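Side-chain contacts in putative endo-1,4-beta-xylanase (Bacteroides thetaiotaomicron VPI-5482, PDB 5MSX), which probably hydrolyses glycosidic bonds in plant pectin glycans as a calcium-binding family 43 glycoside hydrolase, perhaps as an arabinofuranosidase: residues G163-F168 / A175-D180; I203-K206 / Y211-L214; L128-D133 / D180-D185; V67-D72 / K121-F126. One frame throughout, in Å; residues are numbered along the deposited sequence.

Overall arrangement
Four contacts lie in the part of the chain that belongs to glycoside hydrolase family 43. From the N terminus, interaction 4 comes first, closing a long loop between strand 67-70 and the turn after strand 113-119. Interaction 3 opens two residues beyond it and joins 128-133 to 180-185. Interaction 1, the 165-169/173-177 hairpin, falls wholly within that span and shares Asp180 with interaction 3; the two also touch where Lys176 meets Asp185. Interaction 2 follows in series as the 203-207/210-217 hairpin, and Phe168 of interaction 1 packs on its Phe204. None of the four cross. Interactions 1 and 2 build separate sheets, whereas 3 and 4 tie neighbouring sheets together.

Interaction 1: G163-F168 / A175-D180; sequences GQAYVF and AKLNED
The Tyr166 ring and the carboxamide of Gln164 both rest against the extended chain of Lys176. Tyr166 runs alongside it, pointing the same way, with CE2 3.7 Å from Lys176 CG in an oblique approach. Gln164 instead crosses it at about a right angle, so that Lys176 CD passes over a face of the amide, 3.7 Å from Gln164 CD. At the amide edge, NE2 lies in plane with its acceptor and gives a nearly straight bond (175°) to Ala165 O at 3.0 Å; the bend at chi2 (66°) swings the amide back to reach this neighbouring carbonyl. Ala165 O also accepts from Leu177 N, 2.8 Å away, which comes from above the carbonyl plane. Were Gln164 cut back to an alanine, Ala165 O would probably be left with one protein donor fewer and the methylenes of Lys176 uncovered.

The backbone is a beta hairpin, part of a four-stranded antiparallel sheet consistent with a blade of the GH43 five-bladed propeller. Val167 and Ala175 form a hydrogen-bonded pair, Val167 N giving 2.9 Å to Ala175 O. A water bridges Ala165 N to Leu177 O, 2.6 Å from that oxygen. Away from the Tyr166 ring, Ala165 CB packs on Leu177 CB at 3.9 Å, with Val184 covering Leu177. Gln164 OE1 makes a weak hydrogen bond to Lys318 of the second subunit.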
# COMPACT_ATOMS: atom_id res chain seq x y z
N GLY C 163 -3.99 7.93 -8.30
CA GLY C 163 -3.18 6.96 -7.56
C GLY C 163 -2.13 6.22 -8.36
O GLY C 163 -1.30 5.51 -7.78
N GLN C 164 -2.15 6.34 -9.69
CA GLN C 164 -1.18 5.63 -10.50
C GLN C 164 0.20 6.27 -10.27
O GLN C 164 0.38 7.48 -10.46
CB GLN C 164 -1.53 5.69 -11.98
CG GLN C 164 -0.51 4.99 -12.87
CD GLN C 164 -0.47 3.51 -12.61
OE1 GLN C 164 -1.47 2.84 -12.82
NE2 GLN C 164 0.67 3.00 -12.12
N ALA C 165 1.15 5.45 -9.85
CA ALA C 165 2.53 5.87 -9.66
C ALA C 165 3.38 5.56 -10.90
O ALA C 165 3.11 4.60 -11.62
CB ALA C 165 3.11 5.24 -8.41
N TYR C 166 4.41 6.39 -11.12
CA TYR C 166 5.35 6.31 -12.24
C TYR C 166 6.76 6.57 -11.76
O TYR C 166 6.99 7.38 -10.85
CB TYR C 166 5.04 7.36 -13.33
CG TYR C 166 3.67 7.28 -13.94
CD1 TYR C 166 2.59 7.90 -13.34
CD2 TYR C 166 3.46 6.60 -15.13
CE1 TYR C 166 1.32 7.80 -13.90
CE2 TYR C 166 2.21 6.51 -15.70
CZ TYR C 166 1.13 7.10 -15.08
OH TYR C 166 -0.10 7.03 -15.66
N VAL C 167 7.72 5.88 -12.37
CA VAL C 167 9.13 6.13 -12.14
C VAL C 167 9.74 6.64 -13.45
O VAL C 167 9.56 6.04 -14.50
CB VAL C 167 9.87 4.91 -11.54
CG1 VAL C 167 9.77 3.64 -12.41
CG2 VAL C 167 11.32 5.29 -11.24
N PHE C 168 10.40 7.79 -13.38
CA PHE C 168 11.16 8.39 -14.46
C PHE C 168 12.65 8.24 -14.16
O PHE C 168 13.06 8.41 -13.03
CB PHE C 168 10.85 9.89 -14.54
CG PHE C 168 9.47 10.22 -15.00
CD1 PHE C 168 8.43 10.31 -14.10
CD2 PHE C 168 9.22 10.44 -16.35
CE1 PHE C 168 7.15 10.62 -14.53
CE2 PHE C 168 7.93 10.75 -16.80
CZ PHE C 168 6.90 10.84 -15.88
N ALA C 175 8.27 4.33 -16.75
CA ALA C 175 7.43 3.15 -16.59
C ALA C 175 6.49 3.35 -15.41
O ALA C 175 6.82 4.07 -14.46
CB ALA C 175 8.31 1.93 -16.34
N LYS C 176 5.33 2.69 -15.44
CA LYS C 176 4.46 2.64 -14.26
C LYS C 176 5.14 1.92 -13.10
O LYS C 176 6.01 1.08 -13.30
CB LYS C 176 3.12 1.97 -14.56
CG LYS C 176 2.26 2.78 -15.52
CD LYS C 176 0.90 2.13 -15.72
CE LYS C 176 0.03 3.06 -16.53
NZ LYS C 176 -1.17 2.33 -17.01
N LEU C 177 4.72 2.28 -11.89
CA LEU C 177 5.19 1.68 -10.67
C LEU C 177 3.96 1.07 -9.99
O LEU C 177 2.89 1.70 -9.93
CB LEU C 177 5.81 2.77 -9.81
CG LEU C 177 6.74 2.46 -8.65
CD1 LEU C 177 7.95 1.62 -9.09
CD2 LEU C 177 7.18 3.78 -7.99
N ASN C 178 4.10 -0.14 -9.48
CA ASN C 178 2.99 -0.82 -8.76
C ASN C 178 2.68 -0.18 -7.41
O ASN C 178 3.50 0.57 -6.88
CB ASN C 178 3.30 -2.31 -8.58
CG ASN C 178 3.47 -3.04 -9.90
OD1 ASN C 178 4.06 -4.11 -9.97
ND2 ASN C 178 2.96 -2.46 -10.96
N GLU C 179 1.53 -0.53 -6.84
CA GLU C 179 1.08 0.01 -5.54
C GLU C 179 1.99 -0.32 -4.39
O GLU C 179 2.06 0.43 -3.42
CB GLU C 179 -0.33 -0.44 -5.16
CG GLU C 179 -1.40 -0.21 -6.22
CD GLU C 179 -1.63 -1.45 -7.06
OE1 GLU C 179 -0.76 -1.75 -7.92
OE2 GLU C 179 -2.66 -2.12 -6.83
N ASP C 180 2.69 -1.45 -4.47
CA ASP C 180 3.77 -1.73 -3.52
C ASP C 180 4.97 -0.71 -3.62
O ASP C 180 5.85 -0.73 -2.77
CB ASP C 180 4.27 -3.19 -3.66
CG ASP C 180 4.95 -3.49 -5.01
OD1 ASP C 180 5.22 -2.58 -5.80
OD2 ASP C 180 5.19 -4.68 -5.30
O HOH W 1 0.76 2.61 -8.68

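Interaction 2: I203-K206 / Y211-L214; sequences IFFK and YYYL
Ile203 with Leu214 and Phe205 with Tyr212 are hydrogen-bonded pairs of two antiparallel strands whose directions differ by 169°, each pair joined by two N-H...O bonds. This beta hairpin opens a four-stranded sheet, consistent with a blade of the GH43 propeller, and begins shortly after Glu200, the predicted proton donor. On one face, Phe205 and Tyr212 lie nearly parallel (16°) but slid apart, with centroids 4.9 Å from each other. The slide places Tyr212 CB, rather than its ring, over the Phe205 face as a CH-pi contact, 3.8 Å from the centroid. Phe205 takes chi1 66°, with CG between its backbone N and carbonyl carbon, leaning its ring across to Tyr212 and to Leu214 CD1. Ile203 CB meets Leu214 CB at 3.9 Å on this face, where Val263 packs on Ile203, Phe205 and Leu214.

On the other face, Phe204 and Tyr211 meet rim to rim, Phe204 CZ lying 3.6 Å from Tyr211 CD1; Phe168 stacks on Phe204. The extended Lys206 chain lies alongside the Tyr211 ring. Asp160 takes both polar ends, its OD1 pairing with Lys206 NZ and its OD2 with Tyr211 OH; Asp161 OD2 also pairs with NZ, whereas Lys206 NZ to Tyr211 OH is only a weak 3.4 Å bond.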
# COMPACT_ATOMS: atom_id res chain seq x y z
N ILE C 203 13.05 15.67 -14.07
CA ILE C 203 12.16 16.31 -13.13
C ILE C 203 10.81 16.19 -13.76
O ILE C 203 10.68 16.45 -14.94
CB ILE C 203 12.50 17.82 -12.95
CG1 ILE C 203 13.89 17.96 -12.29
CG2 ILE C 203 11.39 18.59 -12.21
CD1 ILE C 203 14.43 19.41 -12.32
N PHE C 204 9.81 15.77 -12.99
CA PHE C 204 8.43 15.65 -13.49
C PHE C 204 7.47 16.20 -12.46
O PHE C 204 7.58 15.92 -11.24
CB PHE C 204 8.08 14.19 -13.79
CG PHE C 204 6.75 14.03 -14.47
CD1 PHE C 204 5.58 13.93 -13.72
CD2 PHE C 204 6.66 14.01 -15.86
CE1 PHE C 204 4.35 13.80 -14.33
CE2 PHE C 204 5.43 13.89 -16.48
CZ PHE C 204 4.27 13.78 -15.71
N PHE C 205 6.51 16.99 -12.95
CA PHE C 205 5.43 17.50 -12.12
C PHE C 205 4.20 17.86 -12.95
O PHE C 205 4.26 18.03 -14.19
CB PHE C 205 5.87 18.68 -11.25
CG PHE C 205 6.24 19.89 -12.04
CD1 PHE C 205 7.53 20.04 -12.54
CD2 PHE C 205 5.30 20.89 -12.30
CE1 PHE C 205 7.86 21.18 -13.29
CE2 PHE C 205 5.64 22.00 -13.08
CZ PHE C 205 6.91 22.13 -13.57
N LYS C 206 3.08 17.99 -12.24
CA LYS C 206 1.79 18.30 -12.83
C LYS C 206 1.32 19.64 -12.24
O LYS C 206 1.29 19.79 -11.04
CB LYS C 206 0.77 17.22 -12.49
CG LYS C 206 -0.57 17.40 -13.19
CD LYS C 206 -1.57 16.34 -12.74
CE LYS C 206 -2.74 16.19 -13.71
NZ LYS C 206 -3.54 15.05 -13.21
N TYR C 211 1.13 18.21 -17.54
CA TYR C 211 2.26 17.40 -17.16
C TYR C 211 3.54 17.98 -17.78
O TYR C 211 3.56 18.29 -18.96
CB TYR C 211 2.07 15.97 -17.65
CG TYR C 211 0.87 15.22 -17.10
CD1 TYR C 211 0.85 14.76 -15.77
CD2 TYR C 211 -0.21 14.91 -17.91
CE1 TYR C 211 -0.23 14.05 -15.28
CE2 TYR C 211 -1.31 14.21 -17.41
CZ TYR C 211 -1.31 13.77 -16.11
OH TYR C 211 -2.37 13.04 -15.64
N TYR C 212 4.57 18.16 -16.95
CA TYR C 212 5.85 18.77 -17.33
C TYR C 212 6.98 17.77 -17.15
O TYR C 212 7.18 17.26 -16.06
CB TYR C 212 6.13 20.00 -16.46
CG TYR C 212 5.17 21.13 -16.70
CD1 TYR C 212 3.97 21.23 -15.97
CD2 TYR C 212 5.42 22.08 -17.67
CE1 TYR C 212 3.08 22.26 -16.19
CE2 TYR C 212 4.51 23.10 -17.91
CZ TYR C 212 3.35 23.20 -17.15
OH TYR C 212 2.43 24.23 -17.41
N TYR C 213 7.68 17.47 -18.24
CA TYR C 213 8.85 16.62 -18.22
C TYR C 213 10.09 17.45 -18.58
O TYR C 213 10.27 17.84 -19.72
CB TYR C 213 8.71 15.44 -19.21
CG TYR C 213 9.92 14.58 -19.21
CD1 TYR C 213 10.19 13.79 -18.13
CD2 TYR C 213 10.84 14.61 -20.26
CE1 TYR C 213 11.34 13.05 -18.06
CE2 TYR C 213 12.00 13.86 -20.22
CZ TYR C 213 12.26 13.09 -19.11
OH TYR C 213 13.38 12.31 -19.00
N LEU C 214 10.93 17.68 -17.58
CA LEU C 214 12.18 18.43 -17.73
C LEU C 214 13.32 17.43 -17.71
O LEU C 214 13.31 16.52 -16.87
CB LEU C 214 12.38 19.41 -16.54
CG LEU C 214 11.53 20.68 -16.45
CD1 LEU C 214 10.04 20.40 -16.44
CD2 LEU C 214 11.92 21.44 -15.19

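Interaction 3: L128-D133 / D180-D185; sequences LARGKD and DMITVD. With EDO (1,2-ethanediol), chain Q.
A small buried contact, in which the side chains of Ala129 and Arg130 close on Ile182, joins the loop after strand 127-128 to the turn leading into strand 184-185. It has an apolar half and a polar half, both centred on Ile182. In the apolar half, the two branches of Ile182 separate: CG2 meets Ala129 CB at 3.6 Å, while CD1 touches Arg130 CG at 3.4 Å. The Arg130 and Ile182 side chains slide past each other in opposite directions, which carries the guanidinium back to the Ile182 carbonyl.

There, NH2 bonds Ile182 O at 2.8 Å, nearly in line with the C=O (165°) and with the oxygen close to the guanidinium plane. NE adds a weak bond to the same oxygen at 3.4 Å. The bend at chi3 (-109°) turns this edge toward the carbonyl, and NH1 is held by Thr143 O. Without the guanidinium of Arg130, as with an alanine here, Ile182 O and Thr143 O would probably lose this donor and a gap would open beside Ile182 CD1.

The carbonyl is presented by an Asx turn: Asp180 OD1 accepts from Ile182 N at 3.1 Å, from above the carboxylate plane, while OD2 takes the Thr183 OG1 hydroxyl at 2.6 Å on its syn side. The contact thus spans two sheets of what is probably the GH43 propeller, since Ala129 is backbone hydrogen-bonded to Pro116 of strand 113-119 and Asp185 to Lys176 of strand 173-177. Gly131 N bonds O1 of a 1,2-ethanediol at 3.0 Å, probably from the crystallisation liquor and bonded also to Asp270 of the third subunit.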
# COMPACT_ATOMS: atom_id res chain seq x y z
N LEU C 128 16.62 -0.97 2.55
CA LEU C 128 16.19 -1.53 1.27
C LEU C 128 14.79 -2.16 1.44
O LEU C 128 14.51 -2.78 2.46
CB LEU C 128 17.18 -2.56 0.74
CG LEU C 128 18.48 -2.02 0.15
CD1 LEU C 128 19.32 -3.16 -0.38
CD2 LEU C 128 18.18 -1.04 -0.97
N ALA C 129 13.93 -1.91 0.46
CA ALA C 129 12.52 -2.32 0.51
C ALA C 129 12.33 -3.77 0.10
O ALA C 129 11.36 -4.40 0.50
CB ALA C 129 11.68 -1.41 -0.35
N ARG C 130 13.25 -4.26 -0.74
CA ARG C 130 13.33 -5.64 -1.18
C ARG C 130 14.66 -6.24 -0.75
O ARG C 130 15.66 -5.53 -0.69
CB ARG C 130 13.31 -5.72 -2.71
CG ARG C 130 11.95 -5.48 -3.30
CD ARG C 130 11.77 -6.15 -4.64
NE ARG C 130 11.74 -5.17 -5.70
CZ ARG C 130 12.78 -4.77 -6.42
NH1 ARG C 130 13.99 -5.29 -6.24
NH2 ARG C 130 12.59 -3.85 -7.35
N GLY C 131 14.66 -7.55 -0.45
CA GLY C 131 15.89 -8.32 -0.23
C GLY C 131 16.50 -8.00 1.11
O GLY C 131 15.87 -7.32 1.93
N LYS C 132 17.73 -8.48 1.34
CA LYS C 132 18.45 -8.16 2.57
C LYS C 132 18.95 -6.71 2.53
O LYS C 132 19.41 -6.24 1.48
CB LYS C 132 19.63 -9.13 2.77
N ASP C 133 18.83 -6.01 3.66
CA ASP C 133 19.35 -4.65 3.78
C ASP C 133 20.91 -4.53 3.77
O ASP C 133 21.52 -4.19 4.77
CB ASP C 133 18.78 -3.94 5.03
CG ASP C 133 19.00 -2.42 4.99
OD1 ASP C 133 19.08 -1.84 3.88
OD2 ASP C 133 19.11 -1.80 6.06
N ASP C 180 2.69 -1.45 -4.47
CA ASP C 180 3.77 -1.73 -3.52
C ASP C 180 4.97 -0.71 -3.62
O ASP C 180 5.85 -0.73 -2.77
CB ASP C 180 4.27 -3.19 -3.66
CG ASP C 180 4.95 -3.49 -5.01
OD1 ASP C 180 5.22 -2.58 -5.80
OD2 ASP C 180 5.19 -4.68 -5.30
N MET C 181 5.01 0.11 -4.68
CA MET C 181 6.02 1.18 -4.87
C MET C 181 7.47 0.69 -5.07
O MET C 181 8.43 1.48 -4.96
CB MET C 181 5.94 2.19 -3.71
CG MET C 181 4.59 2.88 -3.61
SD MET C 181 4.21 3.91 -5.05
CE MET C 181 5.35 5.26 -4.66
N ILE C 182 7.64 -0.62 -5.33
CA ILE C 182 8.95 -1.20 -5.53
C ILE C 182 9.10 -2.05 -6.79
O ILE C 182 10.19 -2.45 -7.12
CB ILE C 182 9.40 -1.96 -4.27
CG1 ILE C 182 8.53 -3.18 -3.99
CG2 ILE C 182 9.34 -1.04 -3.05
CD1 ILE C 182 8.99 -3.92 -2.76
N THR C 183 8.01 -2.29 -7.50
CA THR C 183 8.00 -3.18 -8.63
C THR C 183 7.72 -2.30 -9.82
O THR C 183 6.66 -1.68 -9.88
CB THR C 183 6.86 -4.22 -8.49
OG1 THR C 183 6.98 -4.91 -7.23
CG2 THR C 183 6.89 -5.21 -9.64
N VAL C 184 8.64 -2.27 -10.76
CA VAL C 184 8.49 -1.51 -11.95
C VAL C 184 7.72 -2.34 -12.95
O VAL C 184 7.94 -3.52 -13.04
CB VAL C 184 9.85 -1.11 -12.54
CG1 VAL C 184 9.64 -0.28 -13.80
CG2 VAL C 184 10.64 -0.32 -11.50
N ASP C 185 6.83 -1.70 -13.72
CA ASP C 185 6.06 -2.41 -14.74
C ASP C 185 6.94 -2.80 -15.92
O ASP C 185 7.90 -2.08 -16.29
CB ASP C 185 4.92 -1.52 -15.24
CG ASP C 185 3.93 -2.27 -16.12
OD1 ASP C 185 3.31 -3.25 -15.65
OD2 ASP C 185 3.75 -1.84 -17.27
C1 EDO Q . 12.24 -9.95 -1.35
O1 EDO Q . 12.00 -8.99 -0.30
C2 EDO Q . 12.76 -11.25 -0.74
O2 EDO Q . 14.02 -11.09 -0.05

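Interaction 4: V67-D72 / K121-F126; sequences VWKSKD and KPEGPF
Lys69 and Glu123 meet in a salt bridge, NZ lying 2.7 Å from OE1, and their side chains cross at about a right angle. The ammonium reaches OE1 on its anti side, 18° out of the carboxylate plane. Both chains fold to make the meeting: Lys69 bends at chi3 (54°), and Glu123 at chi2 (79°), which brings its carboxylate across to the strand. OE1 takes a second bond from Tyr47 OH of strand 45-52, so one oxygen is held by a charged and a neutral partner; the two would probably stabilise the ionised carboxylate. Beside the bridge, Val67 CG1 comes only within 4.5 Å of Pro122 O, whose bonding partner is Tyr49 OH.

The glutamate stands on a type I turn closed by Gly124 N to Lys121 O at 3.0 Å. Lys121 takes no part in the bridge and gives its NZ to Gly124 O, also 3.0 Å away and reached in the carbonyl plane. At the far end of the other segment, Ser70 OG accepts from Asp72 N at 3.3 Å, an ST turn, and also bonds Phe73 N and His75 O, while Asp72 OD2 takes His75 ND1. Tyr47 and Tyr49 thus link strand 67-70 and the turn joining strands 113-119 and 127-128, a connection between adjoining antiparallel sheets consistent with neighbouring blades of the GH43 propeller.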
# COMPACT_ATOMS: atom_id res chain seq x y z
N VAL C 67 20.32 14.11 5.02
CA VAL C 67 19.19 14.96 4.67
C VAL C 67 19.28 16.24 5.46
O VAL C 67 19.34 16.20 6.67
CB VAL C 67 17.81 14.27 4.89
CG1 VAL C 67 17.55 13.94 6.37
CG2 VAL C 67 16.70 15.15 4.35
N TRP C 68 19.30 17.37 4.77
CA TRP C 68 19.29 18.66 5.43
C TRP C 68 17.85 19.13 5.59
O TRP C 68 17.02 18.88 4.71
CB TRP C 68 20.05 19.67 4.59
CG TRP C 68 21.50 19.43 4.43
CD1 TRP C 68 22.10 18.54 3.60
CD2 TRP C 68 22.56 20.12 5.11
NE1 TRP C 68 23.46 18.61 3.74
CE2 TRP C 68 23.77 19.59 4.65
CE3 TRP C 68 22.58 21.12 6.07
CZ2 TRP C 68 25.00 20.05 5.10
CZ3 TRP C 68 23.81 21.58 6.51
CH2 TRP C 68 25.00 21.04 6.03
N LYS C 69 17.56 19.77 6.72
CA LYS C 69 16.24 20.24 7.06
C LYS C 69 16.30 21.68 7.49
O LYS C 69 17.31 22.15 8.03
CB LYS C 69 15.65 19.44 8.23
CG LYS C 69 15.41 17.97 7.98
CD LYS C 69 15.18 17.18 9.28
CE LYS C 69 14.06 17.77 10.14
NZ LYS C 69 13.48 16.77 11.09
N SER C 70 15.17 22.35 7.30
CA SER C 70 15.01 23.74 7.60
C SER C 70 13.54 24.08 7.84
O SER C 70 12.65 23.65 7.08
CB SER C 70 15.48 24.57 6.40
OG SER C 70 15.36 25.94 6.68
N LYS C 71 13.28 24.92 8.83
CA LYS C 71 11.93 25.40 9.09
C LYS C 71 11.57 26.58 8.21
O LYS C 71 10.39 26.83 7.94
CB LYS C 71 11.78 25.77 10.56
CG LYS C 71 11.99 24.58 11.47
CD LYS C 71 11.66 24.91 12.92
CE LYS C 71 11.76 23.67 13.81
NZ LYS C 71 13.18 23.42 14.21
N ASP C 72 12.58 27.32 7.75
CA ASP C 72 12.35 28.60 7.07
C ASP C 72 12.98 28.70 5.66
O ASP C 72 12.78 29.71 4.99
CB ASP C 72 12.85 29.77 7.94
CG ASP C 72 14.35 29.68 8.27
OD1 ASP C 72 15.06 28.73 7.87
OD2 ASP C 72 14.86 30.58 8.96
N LYS C 121 9.55 7.50 8.66
CA LYS C 121 9.56 8.96 8.58
C LYS C 121 10.67 9.45 7.65
O LYS C 121 11.58 8.68 7.28
CB LYS C 121 9.67 9.56 9.98
CG LYS C 121 10.88 9.14 10.77
CD LYS C 121 10.75 9.68 12.18
CE LYS C 121 12.04 9.52 12.97
NZ LYS C 121 12.44 8.08 13.01
N PRO C 122 10.58 10.72 7.21
CA PRO C 122 11.59 11.23 6.25
C PRO C 122 13.02 11.28 6.79
O PRO C 122 13.95 11.26 6.01
CB PRO C 122 11.05 12.61 5.87
CG PRO C 122 10.07 12.96 6.96
CD PRO C 122 9.47 11.67 7.37
N GLU C 123 13.18 11.25 8.11
CA GLU C 123 14.51 11.16 8.75
C GLU C 123 15.13 9.75 8.73
O GLU C 123 16.26 9.58 9.14
CB GLU C 123 14.43 11.65 10.21
CG GLU C 123 14.02 13.11 10.39
CD GLU C 123 12.52 13.39 10.27
OE1 GLU C 123 12.18 14.59 10.20
OE2 GLU C 123 11.70 12.44 10.21
N GLY C 124 14.40 8.75 8.26
CA GLY C 124 14.86 7.38 8.31
C GLY C 124 14.66 6.82 9.72
O GLY C 124 13.99 7.46 10.53
N PRO C 125 15.25 5.67 10.04
CA PRO C 125 16.20 4.97 9.18
C PRO C 125 15.53 4.31 7.99
O PRO C 125 14.53 3.64 8.16
CB PRO C 125 16.80 3.90 10.11
CG PRO C 125 15.76 3.70 11.15
CD PRO C 125 15.19 5.06 11.38
N PHE C 126 16.07 4.54 6.80
CA PHE C 126 15.61 3.89 5.62
C PHE C 126 16.29 2.53 5.53
O PHE C 126 17.38 2.36 6.07
CB PHE C 126 15.91 4.74 4.38
CG PHE C 126 14.92 5.85 4.17
CD1 PHE C 126 15.05 7.05 4.84
CD2 PHE C 126 13.85 5.68 3.30
CE1 PHE C 126 14.14 8.08 4.65
CE2 PHE C 126 12.93 6.71 3.08
CZ PHE C 126 13.07 7.90 3.76